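Local coordinates for protein Rnh (Ribonuclease H) (Chlorobaculum tepidum, PDB 3H08) that probably cleaves the RNA strand of RNA-DNA hybrids endonucleolytically, as a magnesium-dependent ribonuclease H that leaves 5'-phosphomonoester ends, at residues N76-E80 against G81-R85. The protein carries 3 engineered substitutions. Sequence-based numbering, arbitrary orientation.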
ATOM      1  N   ASN A  76      -5.640   6.882  -6.832  1.00 23.14           N
ATOM      2  CA  ASN A  76      -6.377   7.193  -8.059  1.00 23.79           C
ATOM      3  C   ASN A  76      -6.892   5.930  -8.742  1.00 23.67           C
ATOM      4  O   ASN A  76      -8.007   5.900  -9.237  1.00 25.26           O
ATOM      5  CB  ASN A  76      -5.524   7.981  -9.021  1.00 24.34           C
ATOM      6  CG  ASN A  76      -5.270   9.388  -8.538  1.00 25.08           C
ATOM      7  OD1 ASN A  76      -5.974   9.892  -7.655  1.00 27.74           O
ATOM      8  ND2 ASN A  76      -4.273  10.034  -9.112  1.00 26.92           N
ATOM      9  N   ALA A  77      -6.087   4.864  -8.774  1.00 24.18           N
ATOM     10  CA  ALA A  77      -6.519   3.650  -9.450  1.00 23.69           C
ATOM     11  C   ALA A  77      -7.755   3.100  -8.779  1.00 23.68           C
ATOM     12  O   ALA A  77      -8.618   2.539  -9.415  1.00 24.15           O
ATOM     13  CB  ALA A  77      -5.441   2.609  -9.430  1.00 24.39           C
ATOM     14  N   MET A  78      -7.803   3.210  -7.464  1.00 23.06           N
ATOM     15  CA  MET A  78      -8.919   2.629  -6.733  1.00 23.36           C
ATOM     16  C   MET A  78     -10.138   3.542  -6.748  1.00 23.65           C
ATOM     17  O   MET A  78     -11.277   3.059  -6.788  1.00 25.56           O
ATOM     18  CB  MET A  78      -8.517   2.380  -5.272  1.00 23.25           C
ATOM     19  CG  MET A  78      -7.258   1.542  -5.081  1.00 23.25           C
ATOM     20  SD  MET A  78      -7.359  -0.015  -6.006  1.00 25.22           S
ATOM     21  CE  MET A  78      -8.752  -0.845  -5.274  1.00 24.35           C
ATOM     22  N   ASN A  79      -9.923   4.856  -6.638  1.00 23.62           N
ATOM     23  CA  ASN A  79     -11.035   5.804  -6.472  1.00 24.34           C
ATOM     24  C   ASN A  79     -11.585   6.410  -7.758  1.00 25.59           C
ATOM     25  O   ASN A  79     -12.678   6.996  -7.744  1.00 26.37           O
ATOM     26  CB  ASN A  79     -10.619   6.915  -5.515  1.00 23.14           C
ATOM     27  CG  ASN A  79     -10.471   6.421  -4.106  1.00 22.73           C
ATOM     28  OD1 ASN A  79     -10.792   5.284  -3.826  1.00 24.70           O
ATOM     29  ND2 ASN A  79     -10.000   7.272  -3.214  1.00 24.59           N
ATOM     30  N   GLU A  80     -10.823   6.308  -8.840  1.00 25.52           N
ATOM     31  CA  GLU A  80     -11.274   6.799 -10.149  1.00 27.05           C
ATOM     32  C   GLU A  80     -11.776   5.644 -11.055  1.00 28.38           C
ATOM     33  O   GLU A  80     -12.133   5.861 -12.224  1.00 28.28           O
ATOM     34  CB  GLU A  80     -10.142   7.563 -10.835  1.00 27.47           C
ATOM     35  CG  GLU A  80      -9.516   8.700 -10.066  1.00 27.48           C
ATOM     36  CD  GLU A  80     -10.481   9.794  -9.625  1.00 30.84           C
ATOM     37  OE1 GLU A  80     -11.347  10.198 -10.425  1.00 31.00           O
ATOM     38  OE2 GLU A  80     -10.364  10.251  -8.456  1.00 35.41           O
ATOM     39  N   GLY A  81     -11.781   4.420 -10.527  1.00 29.49           N
ATOM     40  CA  GLY A  81     -12.349   3.271 -11.253  1.00 29.38           C
ATOM     41  C   GLY A  81     -11.408   2.641 -12.270  1.00 29.93           C
ATOM     42  O   GLY A  81     -11.820   1.775 -13.038  1.00 29.39           O
ATOM     43  N   TRP A  82     -10.142   3.060 -12.263  1.00 29.21           N
ATOM     44  CA  TRP A  82      -9.190   2.643 -13.292  1.00 29.56           C
ATOM     45  C   TRP A  82      -8.863   1.161 -13.164  1.00 28.83           C
ATOM     46  O   TRP A  82      -8.811   0.439 -14.151  1.00 28.05           O
ATOM     47  CB  TRP A  82      -7.902   3.450 -13.189  1.00 30.01           C
ATOM     48  CG  TRP A  82      -8.078   4.899 -13.385  1.00 32.18           C
ATOM     49  CD1 TRP A  82      -9.156   5.530 -13.923  1.00 33.33           C
ATOM     50  CD2 TRP A  82      -7.113   5.907 -13.109  1.00 32.34           C
ATOM     51  NE1 TRP A  82      -8.927   6.894 -13.992  1.00 33.53           N
ATOM     52  CE2 TRP A  82      -7.676   7.145 -13.494  1.00 33.38           C
ATOM     53  CE3 TRP A  82      -5.822   5.888 -12.572  1.00 32.83           C
ATOM     54  CZ2 TRP A  82      -7.001   8.341 -13.351  1.00 32.40           C
ATOM     55  CZ3 TRP A  82      -5.148   7.100 -12.437  1.00 33.11           C
ATOM     56  CH2 TRP A  82      -5.738   8.297 -12.829  1.00 33.19           C
ATOM     57  N   LEU A  83      -8.608   0.707 -11.952  1.00 28.26           N
ATOM     58  CA  LEU A  83      -8.277  -0.684 -11.761  1.00 29.01           C
ATOM     59  C   LEU A  83      -9.385  -1.577 -12.325  1.00 29.47           C
ATOM     60  O   LEU A  83      -9.121  -2.554 -13.051  1.00 28.48           O
ATOM     61  CB  LEU A  83      -8.014  -0.987 -10.285  1.00 28.09           C
ATOM     62  CG  LEU A  83      -7.873  -2.481  -9.999  1.00 28.18           C
ATOM     63  CD1 LEU A  83      -6.655  -3.070 -10.715  1.00 29.35           C
ATOM     64  CD2 LEU A  83      -7.778  -2.694  -8.523  1.00 28.05           C
ATOM     65  N   LYS A  84     -10.631  -1.210 -12.061  1.00 29.70           N
ATOM     66  CA  LYS A  84     -11.749  -2.032 -12.555  1.00 30.02           C
ATOM     67  C   LYS A  84     -11.851  -2.033 -14.070  1.00 29.74           C
ATOM     68  O   LYS A  84     -12.159  -3.054 -14.676  1.00 28.47           O
ATOM     69  CB  LYS A  84     -13.062  -1.602 -11.892  1.00 31.53           C
ATOM     70  CG  LYS A  84     -13.060  -1.878 -10.362  1.00 34.39           C
ATOM     71  CD  LYS A  84     -12.307  -3.193 -10.015  1.00 37.90           C
ATOM     72  CE  LYS A  84     -12.024  -3.345  -8.531  1.00 37.40           C
ATOM     73  NZ  LYS A  84     -13.242  -3.169  -7.687  1.00 41.18           N
ATOM     74  N   ARG A  85     -11.509  -0.915 -14.687  1.00 29.60           N
ATOM     75  CA  ARG A  85     -11.479  -0.845 -16.141  1.00 29.94           C
ATOM     76  C   ARG A  85     -10.301  -1.629 -16.732  1.00 29.38           C
ATOM     77  O   ARG A  85     -10.427  -2.246 -17.812  1.00 28.06           O
ATOM     78  CB  ARG A  85     -11.420   0.604 -16.586  1.00 31.32           C
ATOM     79  CG  ARG A  85     -12.647   1.390 -16.156  1.00 34.22           C
ATOM     80  CD  ARG A  85     -13.320   2.061 -17.317  1.00 37.16           C
ATOM     81  NE  ARG A  85     -14.503   2.806 -16.883  1.00 37.43           N
ATOM     82  CZ  ARG A  85     -15.311   3.494 -17.691  1.00 39.48           C
ATOM     83  NH1 ARG A  85     -15.090   3.540 -19.003  1.00 40.92           N
ATOM     84  NH2 ARG A  85     -16.353   4.129 -17.180  1.00 38.53           N
TER
HETATM   85  O   HOH W   1     -11.067   0.823  -9.594  1.00 33.61           O
HETATM   86  O   HOH W   2     -11.710  -0.328  -7.480  1.00 60.21           O
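The indole of Trp82 folds back over the last turn of helix 72-79 and lies against Asn76, Ala77 and Glu80. Glu80 CB sits over the five-membered ring of Trp82, 3.7 Å from that ring's centroid and 21° off the normal, a CH-pi contact on the same face that meets Asn76 O near the ring's rim. At the far end of the indole, Trp82 CZ3 reaches Asn76 CB at 3.5 Å. With CG anti to its own carbonyl carbon, Trp82 is swung back along the preceding helix; the Glu80 chain runs beside it, bent at chi2, its carboxylate turned 62° from the ring plane.

A second apolar touch pairs Met78 with Leu83. The methionine starts out from the helix heading off from the following segment, but bends at chi2 and chi3 bring its sulfur back, so that Met78 SD lies 3.7 Å from Leu83 CD2, the two chains side by side. Leu83 also packs, with Ala77, on Trp105 of helix 102-114.

Among the polar links, Leu83 N donates a nearly straight bond (175°) to Ala77 O at 3.1 Å. The same oxygen takes a bond from a water, 3.0 Å from Ala77 O, which in turn accepts from Lys84 N, so the carbonyl reaches Leu83 N directly and Lys84 N through the water.

Between the two helices Gly81, with positive phi, ends helix 72-79 and is the N-cap of helix 82-88, its O accepting from Arg85 N. In the RNase H fold helix 72-79 follows strand 64-69, and helix 82-88 probably begins the handle, or basic protrusion, as in Escherichia coli RNase HI.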